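NIF3-related protein (Bacillus cereus, PDB 2GX8) is of unknown function but binds zinc at a conserved dimetal site and carries a further domain thought to be regulatory. Local coordinates at residues C[44-49]-C[131-136]. Numbering follows the deposited sequence.
Sequences KHLAME and DVAKGG. With ZN (zinc ion), chain M.
Leu46 meets the end of the zinc-bearing helix 128-132 with no hydrogen bond crossing between the segments, and its carbonyl lies against a methyl group, Leu46 O to Val132 CG2 at 3.5 Å. The remaining contact is apolar. Leu46 CD1 reaches Ala133 CB at 3.7 Å, which is van der Waals distance, whereas Leu46 CB and Val132 CG1 stand 4.2 Å apart and touch more loosely. CG of Leu46 is anti to its carbonyl carbon (chi1 -64°) and CD1 continues the extended chain (chi2 -173°); this carries the methyl past Val132 to Ala133, the first residue to leave the helix. Val132 instead has CG1 anti to its backbone N (chi1 179°), leaving CG2 as the methyl closest to the Leu46 carbonyl. All three residues are buried, and Leu267 of strand 262-268 touches both Leu46 and Val132.

Beyond the helix end the chain reverses in a type II turn from Ala133 to Gly136, closed by Gly136 N to Ala133 O at 3.0 Å. Gly135 occupies the third turn position with positive phi, and Gly136 is the N-cap of helix 137-145.

Asp131, next to Val132, binds zinc through OD1 at 2.3 Å, with OD2 a long and at best weak second contact at 2.8 Å; His92 and Glu360 complete this metal's protein ligands. Nondirectional packing of Leu46 on Val132 and Ala133, beside a zinc ligand, probably fixes close approach rather than exact orientation, while the hydrogen bond from Met48 N to Thr128 OG1 supplies a directional tie to the same helix.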
# COMPACT_ATOMS: atom_id res chain seq x y z
N LYS C 44 -6.19 7.41 -28.15
CA LYS C 44 -5.65 7.39 -26.77
C LYS C 44 -6.15 6.25 -25.87
O LYS C 44 -5.51 5.94 -24.87
CB LYS C 44 -5.88 8.75 -26.08
CG LYS C 44 -5.00 9.89 -26.58
CD LYS C 44 -5.47 11.22 -25.99
CE LYS C 44 -4.50 12.34 -26.32
NZ LYS C 44 -5.07 13.72 -26.08
N HIS C 45 -7.28 5.63 -26.21
CA HIS C 45 -7.78 4.49 -25.44
C HIS C 45 -6.95 3.21 -25.69
O HIS C 45 -7.03 2.25 -24.92
CB HIS C 45 -9.27 4.24 -25.70
CG HIS C 45 -9.63 4.06 -27.14
ND1 HIS C 45 -9.49 2.86 -27.80
CD2 HIS C 45 -10.16 4.92 -28.04
CE1 HIS C 45 -9.91 2.99 -29.05
NE2 HIS C 45 -10.33 4.23 -29.22
N LEU C 46 -6.14 3.23 -26.75
CA LEU C 46 -5.25 2.12 -27.08
C LEU C 46 -4.02 2.07 -26.17
O LEU C 46 -3.43 0.99 -25.96
CB LEU C 46 -4.80 2.19 -28.55
CG LEU C 46 -5.89 2.04 -29.60
CD1 LEU C 46 -5.27 1.96 -30.96
CD2 LEU C 46 -6.69 0.81 -29.32
N ALA C 47 -3.63 3.25 -25.66
CA ALA C 47 -2.51 3.40 -24.72
C ALA C 47 -2.71 2.52 -23.47
O ALA C 47 -3.83 2.31 -23.01
CB ALA C 47 -2.34 4.87 -24.32
N MET C 48 -1.61 2.02 -22.93
CA MET C 48 -1.68 1.13 -21.79
C MET C 48 -1.72 1.83 -20.44
O MET C 48 -1.34 3.00 -20.31
CB MET C 48 -0.52 0.15 -21.82
CG MET C 48 -0.46 -0.68 -23.07
SD MET C 48 0.85 -1.87 -22.89
CE MET C 48 0.20 -2.88 -21.54
N GLU C 49 -2.19 1.08 -19.44
CA GLU C 49 -2.29 1.51 -18.04
C GLU C 49 -1.02 2.25 -17.58
O GLU C 49 0.10 1.73 -17.69
CB GLU C 49 -2.60 0.28 -17.15
CG GLU C 49 -2.46 0.48 -15.64
CD GLU C 49 -3.43 1.49 -15.06
OE1 GLU C 49 -4.61 1.50 -15.49
OE2 GLU C 49 -3.02 2.25 -14.15
N ASP C 131 2.30 1.52 -30.52
CA ASP C 131 2.78 0.15 -30.39
C ASP C 131 1.65 -0.83 -30.66
O ASP C 131 1.84 -1.86 -31.32
CB ASP C 131 3.27 -0.08 -28.96
CG ASP C 131 4.57 0.62 -28.67
OD1 ASP C 131 5.60 0.15 -29.20
OD2 ASP C 131 4.59 1.59 -27.87
N VAL C 132 0.47 -0.48 -30.13
CA VAL C 132 -0.76 -1.27 -30.18
C VAL C 132 -1.54 -1.18 -31.50
O VAL C 132 -2.05 -2.17 -31.99
CB VAL C 132 -1.71 -0.83 -29.02
CG1 VAL C 132 -3.02 -1.61 -29.04
CG2 VAL C 132 -1.03 -0.96 -27.66
N ALA C 133 -1.63 0.03 -32.06
CA ALA C 133 -2.44 0.26 -33.26
C ALA C 133 -1.99 -0.41 -34.55
O ALA C 133 -0.78 -0.55 -34.78
CB ALA C 133 -2.61 1.75 -33.49
N LYS C 134 -2.96 -0.82 -35.37
CA LYS C 134 -2.71 -1.38 -36.70
C LYS C 134 -1.96 -0.33 -37.53
O LYS C 134 -2.31 0.86 -37.50
CB LYS C 134 -4.04 -1.73 -37.39
CG LYS C 134 -3.89 -2.23 -38.83
CD LYS C 134 -5.22 -2.22 -39.59
CE LYS C 134 -5.04 -2.59 -41.07
NZ LYS C 134 -6.34 -2.66 -41.87
N GLY C 135 -0.92 -0.77 -38.24
CA GLY C 135 -0.07 0.12 -39.03
C GLY C 135 1.04 0.75 -38.18
O GLY C 135 1.86 1.51 -38.69
N GLY C 136 1.05 0.42 -36.89
CA GLY C 136 2.04 0.96 -35.98
C GLY C 136 3.40 0.27 -35.99
O GLY C 136 3.70 -0.53 -36.88
ZN ZN M . 7.29 1.55 -28.60